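Local coordinates for protein peptidase M14, carboxypeptidase A (Thermoplasmatales archaeon SCGC AB-540-F20, PDB 4XED) that is of unknown function in detail but, as a calcium-bound PKD domain of a predicted M14 carboxypeptidase, probably serves in binding rather than in catalysis, at residues Asn8-Thr13 against Ala78-Ile83; Gly21-Tyr26 against Ser65-Lys70; Thr27-Asp32 against Gly59-Phe64; Ile38-Glu43 against Gly54-Gly59. All blocks are in the same frame, centred on the assembly; numbering follows the deposited sequence.

Overall arrangement
The PKD domain is a beta sandwich, and contact 1 is one place where its two sheets meet: strand 11-13 belongs to the three-stranded sheet and strand 72-82 to the four-stranded one. Contacts 2 and 3 follow one strand pair, 24-29 with 62-66, from its outer end inward, their centres about 19 Å apart. Contact 4 pairs strands 38-43 and 49-56 in the four-stranded sheet. The centres of contacts 1, 3 and 4 are about 7 to 8 Å from one another, whereas the centre of contact 2 lies about 20 Å from that of contact 4. Calcium ties contacts 1 and 3 together, through Asp82 and Asp32, and the Ile38 side chain is about 7 Å from it.

Contact 1: Asn8-Thr13 against Ala78-Ile83; sequences NIPNVT and AKAKDI. With CA (calcium ion), chain B; EDO (1,2-ethanediol), chain C.
The ring of Pro10 lies with CB and CG over one face of the Ala78-Lys79 peptide, while Pro10 CD is beside the carbonyl oxygen, 3.5 Å from Ala78 O. The ring sits between two methyl groups, Ala78 CB at 4.1 Å from Pro10 CB and Ala80 CB at 4.0 Å from Pro10 CG; such small side chains are consistent with the close approach of the backbones, 5.9 Å between Pro10 CA and Lys79 CA. Val12 extends this patch. With CG1 anti to its backbone N (chi1 -176°), CG2 is turned to meet Ala78 CB at 4.0 Å. No hydrogen bond passes between the two segments, as expected where the two sheets of the PKD beta sandwich face each other, and Phe28 fills in beside Val12 and Ala78. Lys79 leaves the contact on the other side of its strand as an extended chain; its NZ donates to O1 of a 1,2-ethanediol molecule, probably from the crystallisation liquor, at 2.8 Å and forms a salt bridge with Glu87. Further along, Asp82 binds the calcium ion through OD2 at 2.4 Å, while its OD1 accepts a hydrogen bond from Tyr86 N. Asn4, Asp5, Asp32, Asn34 and Asp36 supply the remaining protein ligands.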
loop_
_atom_site.group_PDB
_atom_site.type_symbol
_atom_site.label_atom_id
_atom_site.label_comp_id
_atom_site.label_asym_id
_atom_site.label_seq_id
_atom_site.Cartn_x
_atom_site.Cartn_y
_atom_site.Cartn_z
ATOM N N ASN A 8 -1.039 -3.977 12.231
ATOM C CA ASN A 8 -0.738 -5.182 11.487
ATOM C C ASN A 8 -0.178 -4.853 10.110
ATOM O O ASN A 8 -0.319 -3.744 9.596
ATOM C CB ASN A 8 -1.983 -6.043 11.439
ATOM C CG ASN A 8 -2.330 -6.549 12.803
ATOM O OD1 ASN A 8 -1.494 -7.139 13.471
ATOM N ND2 ASN A 8 -3.520 -6.238 13.269
ATOM N N ILE A 9 0.460 -5.820 9.493
ATOM C CA ILE A 9 1.027 -5.606 8.189
ATOM C C ILE A 9 -0.096 -5.427 7.166
ATOM O O ILE A 9 -1.028 -6.256 7.083
ATOM C CB ILE A 9 1.861 -6.828 7.799
ATOM C CG1 ILE A 9 3.001 -7.026 8.783
ATOM C CG2 ILE A 9 2.420 -6.655 6.439
ATOM C CD1 ILE A 9 3.796 -8.307 8.596
ATOM N N PRO A 10 -0.001 -4.386 6.316
ATOM C CA PRO A 10 -1.066 -4.211 5.334
ATOM C C PRO A 10 -1.149 -5.289 4.281
ATOM O O PRO A 10 -0.151 -5.917 3.915
ATOM C CB PRO A 10 -0.724 -2.865 4.684
ATOM C CG PRO A 10 0.045 -2.118 5.758
ATOM C CD PRO A 10 0.856 -3.178 6.400
ATOM N N ASN A 11 -2.363 -5.444 3.778
ATOM C CA ASN A 11 -2.651 -6.263 2.618
ATOM C C ASN A 11 -2.846 -5.357 1.398
ATOM O O ASN A 11 -3.458 -4.299 1.495
ATOM C CB ASN A 11 -3.921 -7.073 2.866
ATOM C CG ASN A 11 -3.746 -8.125 3.910
ATOM O OD1 ASN A 11 -3.187 -9.194 3.636
ATOM N ND2 ASN A 11 -4.109 -7.797 5.146
ATOM N N VAL A 12 -2.362 -5.837 0.243
ATOM C CA VAL A 12 -2.461 -5.158 -1.043
ATOM C C VAL A 12 -2.983 -6.122 -2.105
ATOM O O VAL A 12 -2.325 -7.131 -2.352
ATOM C CB VAL A 12 -1.065 -4.652 -1.530
ATOM C CG1 VAL A 12 -1.213 -3.858 -2.819
ATOM C CG2 VAL A 12 -0.312 -3.895 -0.440
ATOM N N THR A 13 -4.135 -5.846 -2.708
ATOM C CA THR A 13 -4.602 -6.688 -3.807
ATOM C C THR A 13 -4.885 -5.850 -5.042
ATOM O O THR A 13 -5.305 -4.697 -4.944
ATOM C CB THR A 13 -5.863 -7.543 -3.425
ATOM O OG1 THR A 13 -6.955 -6.687 -3.089
ATOM C CG2 THR A 13 -5.559 -8.461 -2.260
ATOM N N ALA A 78 3.406 -1.699 1.040
ATOM C CA ALA A 78 2.690 -0.798 1.919
ATOM C C ALA A 78 2.964 -1.136 3.364
ATOM O O ALA A 78 2.941 -2.289 3.763
ATOM C CB ALA A 78 1.202 -0.843 1.645
ATOM N N LYS A 79 3.217 -0.097 4.155
ATOM C CA LYS A 79 3.299 -0.202 5.625
ATOM C C LYS A 79 2.355 0.838 6.230
ATOM O O LYS A 79 1.871 1.727 5.516
ATOM C CB LYS A 79 4.733 -0.058 6.131
ATOM C CG LYS A 79 5.346 1.293 5.872
ATOM C CD LYS A 79 6.762 1.416 6.443
ATOM C CE LYS A 79 7.444 2.699 5.915
ATOM N NZ LYS A 79 8.755 2.945 6.627
ATOM N N ALA A 80 2.070 0.699 7.521
ATOM C CA ALA A 80 1.137 1.606 8.159
ATOM C C ALA A 80 1.733 2.018 9.507
ATOM O O ALA A 80 2.512 1.287 10.132
ATOM C CB ALA A 80 -0.196 0.935 8.377
ATOM N N LYS A 81 1.336 3.185 10.008
ATOM C CA LYS A 81 1.714 3.585 11.351
ATOM C C LYS A 81 0.508 4.195 12.018
ATOM O O LYS A 81 -0.344 4.812 11.391
ATOM C CB LYS A 81 2.886 4.551 11.358
ATOM C CG LYS A 81 2.554 5.954 10.940
ATOM C CD LYS A 81 3.818 6.825 10.913
ATOM C CE LYS A 81 3.498 8.180 10.369
ATOM N NZ LYS A 81 4.683 9.082 10.399
ATOM N N ASP A 82 0.411 3.984 13.311
ATOM C CA ASP A 82 -0.689 4.565 14.033
ATOM C C ASP A 82 -0.413 6.018 14.446
ATOM O O ASP A 82 0.573 6.592 14.056
ATOM C CB ASP A 82 -1.068 3.671 15.222
ATOM C CG ASP A 82 0.027 3.502 16.268
ATOM O OD1 ASP A 82 0.994 4.277 16.319
ATOM O OD2 ASP A 82 -0.132 2.580 17.100
ATOM N N ILE A 83 -1.312 6.606 15.241
ATOM C CA ILE A 83 -1.228 8.005 15.610
ATOM C C ILE A 83 -0.012 8.267 16.478
ATOM O O ILE A 83 0.540 9.367 16.442
ATOM C CB ILE A 83 -2.526 8.464 16.327
ATOM C CG1 ILE A 83 -3.724 8.233 15.406
ATOM C CG2 ILE A 83 -2.446 9.914 16.768
ATOM C CD1 ILE A 83 -3.548 8.770 13.958
HETATM CA CA CA B . -1.710 1.031 17.947
HETATM C C1 EDO C . 10.373 5.488 4.566
HETATM O O1 EDO C . 9.632 5.445 5.776
HETATM C C2 EDO C . 10.385 4.089 3.974
HETATM O O2 EDO C . 11.524 3.951 3.113
#

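Contact 2: Gly21-Tyr26 against Ser65-Lys70; sequences GTTYNY and SHTWDK
Gly21 N donates to Trp68 O at 2.9 Å, closing the outer end of an antiparallel strand pair, 24-29 with 62-66, in the three-stranded sheet of the PKD beta sandwich. The carbonyl carbon of Gly21 rests 3.4 Å from Thr67 CG2, the methyl branch that lies anti to the backbone N of Thr67. At Thr22 the two chains are too far apart for a direct backbone bond, and a water bridges them instead, 2.7 Å from Thr22 O and accepting from Trp68 N at 2.9 Å. Thr23 then reaches across with its hydroxyl, and OG1 lies 2.8 Å from Thr67 OG1, while its methyl group packs on Ser65 CB. Tyr24 and His66 form a hydrogen-bonded pair: the N-H of Tyr24 points almost straight at His66 O (2.9 Å, 174°), and His66 N returns the bond to Tyr24 O; the Tyr24 hydroxyl turns elsewhere, to Asn19 N. Asn25 faces Ser65 as a non-hydrogen-bonded pair, with OD1 3.4 Å from Ser65 CB. Tyr26 is buried, its OH bonded to Pro15 O, and meets Trp68 coming from the opposite direction. The indole is held by NE1 to Trp44 O and stacks with Tyr74, and His66 CD2 lies over the centre of one face. The tyrosine and the six-membered ring stand nearly perpendicular, at 89°, and touch where Tyr26 CE2 comes 3.6 Å from Trp68 CH2, at the indole's edge.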
loop_
_atom_site.group_PDB
_atom_site.type_symbol
_atom_site.label_atom_id
_atom_site.label_comp_id
_atom_site.label_asym_id
_atom_site.label_seq_id
_atom_site.Cartn_x
_atom_site.Cartn_y
_atom_site.Cartn_z
ATOM N N GLY A 21 1.169 1.637 -19.365
ATOM C CA GLY A 21 0.411 2.830 -19.729
ATOM C C GLY A 21 -1.055 2.785 -19.342
ATOM O O GLY A 21 -1.775 3.790 -19.435
ATOM N N THR A 22 -1.513 1.619 -18.897
ATOM C CA THR A 22 -2.898 1.457 -18.460
ATOM C C THR A 22 -3.007 1.611 -16.941
ATOM O O THR A 22 -2.158 1.164 -16.179
ATOM C CB THR A 22 -3.456 0.108 -18.936
ATOM O OG1 THR A 22 -3.499 0.105 -20.371
ATOM C CG2 THR A 22 -4.868 -0.153 -18.384
ATOM N N THR A 23 -4.068 2.259 -16.490
ATOM C CA THR A 23 -4.223 2.562 -15.065
ATOM C C THR A 23 -4.898 1.388 -14.366
ATOM O O THR A 23 -5.873 0.856 -14.887
ATOM C CB THR A 23 -5.073 3.815 -14.879
ATOM O OG1 THR A 23 -4.479 4.895 -15.614
ATOM C CG2 THR A 23 -5.232 4.137 -13.396
ATOM N N TYR A 24 -4.375 0.983 -13.210
ATOM C CA TYR A 24 -4.912 -0.155 -12.436
ATOM C C TYR A 24 -5.167 0.237 -10.988
ATOM O O TYR A 24 -4.484 1.103 -10.450
ATOM C CB TYR A 24 -3.944 -1.348 -12.516
ATOM C CG TYR A 24 -3.798 -1.882 -13.941
ATOM C CD1 TYR A 24 -4.808 -2.657 -14.546
ATOM C CD2 TYR A 24 -2.661 -1.625 -14.672
ATOM C CE1 TYR A 24 -4.680 -3.135 -15.828
ATOM C CE2 TYR A 24 -2.530 -2.079 -15.975
ATOM C CZ TYR A 24 -3.540 -2.840 -16.535
ATOM O OH TYR A 24 -3.384 -3.307 -17.820
ATOM N N ASN A 25 -6.157 -0.410 -10.379
ATOM C CA ASN A 25 -6.582 -0.123 -8.999
ATOM C C ASN A 25 -6.056 -1.141 -8.015
ATOM O O ASN A 25 -6.156 -2.342 -8.235
ATOM C CB ASN A 25 -8.108 -0.175 -8.916
ATOM C CG ASN A 25 -8.760 0.891 -9.711
ATOM O OD1 ASN A 25 -8.388 2.053 -9.618
ATOM N ND2 ASN A 25 -9.756 0.523 -10.482
ATOM N N TYR A 26 -5.533 -0.633 -6.904
ATOM C CA TYR A 26 -5.006 -1.445 -5.804
ATOM C C TYR A 26 -5.765 -1.136 -4.515
ATOM O O TYR A 26 -5.983 0.019 -4.174
ATOM C CB TYR A 26 -3.462 -1.237 -5.685
ATOM C CG TYR A 26 -2.833 -1.767 -6.945
ATOM C CD1 TYR A 26 -2.470 -3.095 -7.063
ATOM C CD2 TYR A 26 -2.712 -0.966 -8.067
ATOM C CE1 TYR A 26 -2.043 -3.622 -8.261
ATOM C CE2 TYR A 26 -2.240 -1.479 -9.290
ATOM C CZ TYR A 26 -1.934 -2.798 -9.377
ATOM O OH TYR A 26 -1.491 -3.289 -10.602
ATOM N N SER A 65 -5.128 4.102 -7.403
ATOM C CA SER A 65 -4.732 3.653 -8.716
ATOM C C SER A 65 -3.313 4.102 -9.062
ATOM O O SER A 65 -2.793 5.050 -8.482
ATOM C CB SER A 65 -5.726 4.138 -9.762
ATOM O OG SER A 65 -5.819 5.549 -9.806
ATOM N N HIS A 66 -2.697 3.412 -10.005
ATOM C CA HIS A 66 -1.360 3.750 -10.460
ATOM C C HIS A 66 -1.232 3.287 -11.897
ATOM O O HIS A 66 -1.943 2.378 -12.331
ATOM C CB HIS A 66 -0.282 3.134 -9.561
ATOM C CG HIS A 66 1.086 3.705 -9.781
ATOM N ND1 HIS A 66 1.409 5.004 -9.438
ATOM C CD2 HIS A 66 2.213 3.165 -10.312
ATOM C CE1 HIS A 66 2.673 5.237 -9.758
ATOM N NE2 HIS A 66 3.191 4.128 -10.263
ATOM N N THR A 67 -0.318 3.942 -12.603
ATOM C CA THR A 67 0.040 3.595 -13.977
ATOM C C THR A 67 1.564 3.493 -14.041
ATOM O O THR A 67 2.256 4.362 -13.496
ATOM C CB THR A 67 -0.450 4.693 -14.973
ATOM O OG1 THR A 67 -1.844 4.927 -14.768
ATOM C CG2 THR A 67 -0.246 4.278 -16.370
ATOM N N TRP A 68 2.082 2.436 -14.650
ATOM C CA TRP A 68 3.521 2.294 -14.878
ATOM C C TRP A 68 3.807 2.558 -16.360
ATOM O O TRP A 68 3.133 2.018 -17.241
ATOM C CB TRP A 68 3.993 0.892 -14.504
ATOM C CG TRP A 68 3.929 0.581 -13.024
ATOM C CD1 TRP A 68 4.954 0.720 -12.129
ATOM C CD2 TRP A 68 2.817 0.075 -12.274
ATOM N NE1 TRP A 68 4.562 0.327 -10.874
ATOM C CE2 TRP A 68 3.254 -0.071 -10.933
ATOM C CE3 TRP A 68 1.498 -0.258 -12.587
ATOM C CZ2 TRP A 68 2.409 -0.522 -9.908
ATOM C CZ3 TRP A 68 0.682 -0.719 -11.575
ATOM C CH2 TRP A 68 1.148 -0.855 -10.261
ATOM N N ASP A 69 4.796 3.389 -16.651
ATOM C CA ASP A 69 5.038 3.789 -18.036
ATOM C C ASP A 69 6.330 3.193 -18.585
ATOM O O ASP A 69 6.872 3.692 -19.567
ATOM C CB ASP A 69 5.061 5.315 -18.173
ATOM C CG ASP A 69 3.688 5.958 -17.977
ATOM O OD1 ASP A 69 2.654 5.359 -18.355
ATOM O OD2 ASP A 69 3.657 7.092 -17.458
ATOM N N LYS A 70 6.835 2.141 -17.952
ATOM C CA LYS A 70 8.002 1.422 -18.452
ATOM C C LYS A 70 7.812 -0.047 -18.148
ATOM O O LYS A 70 7.263 -0.423 -17.123
ATOM C CB LYS A 70 9.303 1.908 -17.782
ATOM C CG LYS A 70 9.599 3.394 -17.960
ATOM C CD LYS A 70 10.758 3.893 -17.061
ATOM C CE LYS A 70 10.899 5.434 -17.109
ATOM N NZ LYS A 70 12.081 5.993 -16.367
HETATM O O HOH W 1 0.495 0.461 -16.076
#

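Contact 3: Thr27-Asp32 against Gly59-Phe64; sequences TFVTTD and GEEVIF. With CA (calcium ion), chain B.
Phe28 and Val62 form the hydrogen-bonded pair at the centre of this contact, part of the antiparallel three-stranded sheet of the PKD beta sandwich. Phe28 N donates to Val62 O at 2.8 Å, and Val62 N to Phe28 O at 2.9 Å. A third backbone bond, from Gly59 N to Thr30 O, 2.9 Å and markedly bent (137°), joins the chains where 27-32 has left the strand and 59-64 has not yet entered it. Side-chain contacts lie on both faces of the sheet. On the inner one, Phe28 CD1 touches Phe64 CD2 at 3.9 Å with the ring planes inclined at 46°, and Ile42 of the opposing sheet packs on both phenylalanines; the carbonyl oxygen of Val62 lies at the edge of the Phe28 ring, 3.6 Å from CD1. On the outer face, Thr27 and Ile63 run side by side, the hydroxyl of Thr27 against Ile63 CG1. The aliphatic part of Glu61 crosses Val29, with Glu61 CG 3.8 Å from Val29 CB. Metal binding lies at the far end of 27-32. There CG of Asp32 is anti to the backbone N (chi1 -179°), and the carboxylate grips calcium with both oxygens, OD2 at 2.4 Å and OD1 at 2.6 Å.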
loop_
_atom_site.group_PDB
_atom_site.type_symbol
_atom_site.label_atom_id
_atom_site.label_comp_id
_atom_site.label_asym_id
_atom_site.label_seq_id
_atom_site.Cartn_x
_atom_site.Cartn_y
_atom_site.Cartn_z
ATOM N N THR A 27 -6.123 -2.208 -3.827
ATOM C CA THR A 27 -6.867 -2.137 -2.584
ATOM C C THR A 27 -5.907 -2.396 -1.427
ATOM O O THR A 27 -5.190 -3.407 -1.428
ATOM C CB THR A 27 -7.987 -3.178 -2.578
ATOM O OG1 THR A 27 -8.870 -2.923 -3.668
ATOM C CG2 THR A 27 -8.739 -3.140 -1.265
ATOM N N PHE A 28 -5.894 -1.478 -0.450
ATOM C CA PHE A 28 -4.986 -1.541 0.696
ATOM C C PHE A 28 -5.824 -1.606 1.955
ATOM O O PHE A 28 -6.784 -0.821 2.110
ATOM C CB PHE A 28 -4.095 -0.295 0.768
ATOM C CG PHE A 28 -3.193 -0.118 -0.429
ATOM C CD1 PHE A 28 -3.648 0.490 -1.587
ATOM C CD2 PHE A 28 -1.874 -0.532 -0.407
ATOM C CE1 PHE A 28 -2.840 0.650 -2.697
ATOM C CE2 PHE A 28 -1.063 -0.377 -1.520
ATOM C CZ PHE A 28 -1.565 0.229 -2.656
ATOM N N VAL A 29 -5.446 -2.471 2.885
ATOM C CA VAL A 29 -6.111 -2.430 4.186
ATOM C C VAL A 29 -5.290 -3.084 5.275
ATOM O O VAL A 29 -4.591 -4.074 5.046
ATOM C CB VAL A 29 -7.511 -3.107 4.144
ATOM C CG1 VAL A 29 -7.395 -4.575 3.786
ATOM C CG2 VAL A 29 -8.296 -2.918 5.459
ATOM N N THR A 30 -5.356 -2.499 6.465
ATOM C CA THR A 30 -4.874 -3.160 7.642
ATOM C C THR A 30 -5.744 -2.756 8.824
ATOM O O THR A 30 -6.635 -1.914 8.684
ATOM C CB THR A 30 -3.392 -2.852 7.895
ATOM O OG1 THR A 30 -2.894 -3.851 8.783
ATOM C CG2 THR A 30 -3.173 -1.467 8.505
ATOM N N THR A 31 -5.479 -3.379 9.961
ATOM C CA THR A 31 -6.071 -2.991 11.231
ATOM C C THR A 31 -4.967 -2.690 12.234
ATOM O O THR A 31 -3.854 -3.188 12.147
ATOM C CB THR A 31 -6.978 -4.108 11.811
ATOM O OG1 THR A 31 -6.213 -5.274 12.102
ATOM C CG2 THR A 31 -8.054 -4.512 10.843
ATOM N N ASP A 32 -5.306 -1.843 13.199
ATOM C CA ASP A 32 -4.472 -1.630 14.364
ATOM C C ASP A 32 -5.087 -2.375 15.544
ATOM O O ASP A 32 -6.287 -2.259 15.755
ATOM C CB ASP A 32 -4.362 -0.124 14.630
ATOM C CG ASP A 32 -3.479 0.198 15.830
ATOM O OD1 ASP A 32 -3.995 0.156 16.981
ATOM O OD2 ASP A 32 -2.257 0.450 15.653
ATOM N N GLY A 59 -9.030 -0.710 9.663
ATOM C CA GLY A 59 -9.872 -1.662 8.950
ATOM C C GLY A 59 -10.587 -1.148 7.726
ATOM O O GLY A 59 -11.276 -1.896 7.033
ATOM N N GLU A 60 -10.411 0.129 7.442
ATOM C CA GLU A 60 -10.995 0.737 6.267
ATOM C C GLU A 60 -10.210 0.417 5.014
ATOM O O GLU A 60 -9.011 0.658 4.956
ATOM C CB GLU A 60 -11.050 2.246 6.468
ATOM C CG GLU A 60 -11.664 3.021 5.312
ATOM C CD GLU A 60 -11.638 4.539 5.523
ATOM O OE1 GLU A 60 -11.251 5.000 6.642
ATOM O OE2 GLU A 60 -11.974 5.232 4.549
ATOM N N GLU A 61 -10.866 -0.148 4.010
ATOM C CA GLU A 61 -10.199 -0.425 2.727
ATOM C C GLU A 61 -10.058 0.874 1.950
ATOM O O GLU A 61 -11.022 1.646 1.846
ATOM C CB GLU A 61 -10.957 -1.453 1.895
ATOM C CG GLU A 61 -10.962 -2.853 2.489
ATOM C CD GLU A 61 -11.691 -3.843 1.580
ATOM O OE1 GLU A 61 -12.946 -3.742 1.444
ATOM O OE2 GLU A 61 -11.025 -4.709 0.973
ATOM N N VAL A 62 -8.852 1.120 1.461
ATOM C CA VAL A 62 -8.584 2.321 0.690
ATOM C C VAL A 62 -8.032 1.883 -0.654
ATOM O O VAL A 62 -7.144 1.026 -0.726
ATOM C CB VAL A 62 -7.657 3.293 1.453
ATOM C CG1 VAL A 62 -8.306 3.748 2.705
ATOM C CG2 VAL A 62 -6.391 2.680 1.813
ATOM N N ILE A 63 -8.563 2.464 -1.731
ATOM C CA ILE A 63 -8.238 2.048 -3.084
ATOM C C ILE A 63 -7.521 3.180 -3.781
ATOM O O ILE A 63 -8.054 4.292 -3.862
ATOM C CB ILE A 63 -9.504 1.558 -3.855
ATOM C CG1 ILE A 63 -10.110 0.368 -3.054
ATOM C CG2 ILE A 63 -9.150 1.231 -5.274
ATOM C CD1 ILE A 63 -11.433 -0.193 -3.407
ATOM N N PHE A 64 -6.312 2.919 -4.271
ATOM C CA PHE A 64 -5.529 3.879 -5.041
ATOM C C PHE A 64 -5.107 3.282 -6.354
ATOM O O PHE A 64 -4.765 2.105 -6.412
ATOM C CB PHE A 64 -4.290 4.292 -4.271
ATOM C CG PHE A 64 -4.588 4.925 -2.963
ATOM C CD1 PHE A 64 -5.329 6.098 -2.878
ATOM C CD2 PHE A 64 -4.128 4.337 -1.813
ATOM C CE1 PHE A 64 -5.603 6.668 -1.646
ATOM C CE2 PHE A 64 -4.385 4.891 -0.595
ATOM C CZ PHE A 64 -5.134 6.058 -0.501
HETATM CA CA CA B . -1.710 1.031 17.947
#

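Contact 4: Ile38-Glu43 against Gly54-Gly59; sequences ITYYIE and GPYASG
Tyr56 and Ile38 are drawn together by two backbone hydrogen bonds, Tyr56 N to Ile38 O at 2.8 Å and Ile38 N to Tyr56 O at 2.9 Å, and this pair is the tight part of the contact. Beside it the Tyr40 and Tyr56 side chains cross at about a right angle. Tyr56 CD2 comes in at the edge of the Tyr40 ring, near its plane, 3.8 Å from Tyr40 CD2. Both rings also rest on Val62 of the other sheet. Thr39 CG2 lies close over the cis Gly54-Pro55 peptide, 3.7 Å from Pro55 CA. Strands 38-43 and 49-56 are the two arms of a beta hairpin at one margin of the four-stranded sheet of the PKD sandwich; they run antiparallel but strongly twisted, 130° between the directions of 38-43 and 54-56. In one of its two conformers Ile38 has CG1 between backbone N and carbonyl carbon (chi1 76°), which brings CD1 to 3.7 Å from Ala57 O. Past Tyr56 the second chain bends away and the contact loosens: Tyr40 OH donates to a water at 2.7 Å, which in turn donates to Ala57 O at 2.8 Å. The tyrosine hydroxyl also accepts from Thr30 N, and Ser58 OG turns to Asp32 N beside the calcium site.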
loop_
_atom_site.group_PDB
_atom_site.type_symbol
_atom_site.label_atom_id
_atom_site.label_comp_id
_atom_site.label_asym_id
_atom_site.label_seq_id
_atom_site.Cartn_x
_atom_site.Cartn_y
_atom_site.Cartn_z
ATOM N N ILE A 38 -4.838 5.047 11.361
ATOM C CA ILE A 38 -3.501 4.837 10.788
ATOM C C ILE A 38 -3.290 5.591 9.474
ATOM O O ILE A 38 -4.247 5.946 8.777
ATOM C CB ILE A 38 -3.126 3.313 10.563
ATOM C CG1 ILE A 38 -3.825 2.679 9.339
ATOM C CG2 ILE A 38 -3.382 2.506 11.827
ATOM C CD1 ILE A 38 -5.295 2.439 9.483
ATOM N N THR A 39 -2.021 5.810 9.137
ATOM C CA THR A 39 -1.618 6.349 7.850
ATOM C C THR A 39 -0.813 5.266 7.129
ATOM O O THR A 39 -0.224 4.399 7.771
ATOM C CB THR A 39 -0.788 7.645 7.950
ATOM O OG1 THR A 39 0.332 7.455 8.822
ATOM C CG2 THR A 39 -1.662 8.796 8.450
ATOM N N TYR A 40 -0.805 5.315 5.802
ATOM C CA TYR A 40 -0.106 4.346 4.980
ATOM C C TYR A 40 1.063 4.981 4.229
ATOM O O TYR A 40 0.970 6.114 3.774
ATOM C CB TYR A 40 -1.055 3.735 3.941
ATOM C CG TYR A 40 -2.173 2.891 4.507
ATOM C CD1 TYR A 40 -1.993 1.528 4.755
ATOM C CD2 TYR A 40 -3.408 3.449 4.793
ATOM C CE1 TYR A 40 -3.021 0.742 5.265
ATOM C CE2 TYR A 40 -4.446 2.676 5.319
ATOM C CZ TYR A 40 -4.244 1.317 5.541
ATOM O OH TYR A 40 -5.209 0.483 6.067
ATOM N N TYR A 41 2.137 4.214 4.094
ATOM C CA TYR A 41 3.289 4.575 3.262
ATOM C C TYR A 41 3.328 3.514 2.177
ATOM O O TYR A 41 3.491 2.334 2.466
ATOM C CB TYR A 41 4.590 4.622 4.068
ATOM C CG TYR A 41 5.753 5.162 3.303
ATOM C CD1 TYR A 41 6.356 4.420 2.294
ATOM C CD2 TYR A 41 6.286 6.418 3.598
ATOM C CE1 TYR A 41 7.417 4.895 1.604
ATOM C CE2 TYR A 41 7.383 6.915 2.889
ATOM C CZ TYR A 41 7.937 6.137 1.882
ATOM O OH TYR A 41 9.034 6.557 1.156
ATOM N N ILE A 42 3.101 3.932 0.933
ATOM C CA ILE A 42 3.043 3.042 -0.221
ATOM C C ILE A 42 4.221 3.353 -1.151
ATOM O O ILE A 42 4.461 4.516 -1.500
ATOM C CB ILE A 42 1.722 3.227 -0.971
ATOM C CG1 ILE A 42 0.538 2.881 -0.047
ATOM C CG2 ILE A 42 1.699 2.440 -2.282
ATOM C CD1 ILE A 42 -0.787 3.327 -0.595
ATOM N N GLU A 43 4.908 2.297 -1.587
ATOM C CA GLU A 43 5.892 2.340 -2.673
ATOM C C GLU A 43 5.278 1.661 -3.883
ATOM O O GLU A 43 4.799 0.532 -3.786
ATOM C CB GLU A 43 7.155 1.576 -2.298
ATOM C CG GLU A 43 7.934 2.160 -1.169
ATOM C CD GLU A 43 9.110 1.296 -0.767
ATOM O OE1 GLU A 43 9.182 0.109 -1.177
ATOM O OE2 GLU A 43 9.983 1.810 -0.043
ATOM N N GLY A 54 -3.526 9.631 4.759
ATOM C CA GLY A 54 -4.487 9.408 5.822
ATOM C C GLY A 54 -4.541 10.612 6.745
ATOM O O GLY A 54 -4.167 11.702 6.355
ATOM N N PRO A 55 -5.002 10.436 7.979
ATOM C CA PRO A 55 -5.368 9.145 8.593
ATOM C C PRO A 55 -6.653 8.543 8.052
ATOM O O PRO A 55 -7.544 9.257 7.563
ATOM C CB PRO A 55 -5.540 9.505 10.076
ATOM C CG PRO A 55 -5.885 10.959 10.078
ATOM C CD PRO A 55 -5.097 11.544 8.940
ATOM N N TYR A 56 -6.720 7.221 8.180
ATOM C CA TYR A 56 -7.886 6.408 7.880
ATOM C C TYR A 56 -8.266 5.603 9.117
ATOM O O TYR A 56 -7.432 5.380 10.010
ATOM C CB TYR A 56 -7.603 5.455 6.736
ATOM C CG TYR A 56 -7.297 6.154 5.434
ATOM C CD1 TYR A 56 -8.299 6.737 4.669
ATOM C CD2 TYR A 56 -5.988 6.242 4.977
ATOM C CE1 TYR A 56 -7.992 7.370 3.459
ATOM C CE2 TYR A 56 -5.678 6.879 3.783
ATOM C CZ TYR A 56 -6.673 7.434 3.029
ATOM O OH TYR A 56 -6.344 8.069 1.849
ATOM N N ALA A 57 -9.517 5.143 9.190
ATOM C CA ALA A 57 -9.951 4.267 10.271
ATOM C C ALA A 57 -9.210 2.940 10.171
ATOM O O ALA A 57 -8.981 2.419 9.049
ATOM C CB ALA A 57 -11.450 4.026 10.181
ATOM N N SER A 58 -8.950 2.340 11.329
ATOM C CA SER A 58 -8.501 0.971 11.351
ATOM C C SER A 58 -9.515 0.104 10.598
ATOM O O SER A 58 -10.713 0.194 10.849
ATOM C CB SER A 58 -8.317 0.511 12.786
ATOM O OG SER A 58 -7.945 -0.845 12.887
ATOM N N GLY A 59 -9.030 -0.710 9.663
ATOM C CA GLY A 59 -9.872 -1.662 8.950
ATOM C C GLY A 59 -10.587 -1.148 7.726
ATOM O O GLY A 59 -11.276 -1.896 7.033
HETATM O O HOH W 2 -7.388 1.858 6.762
#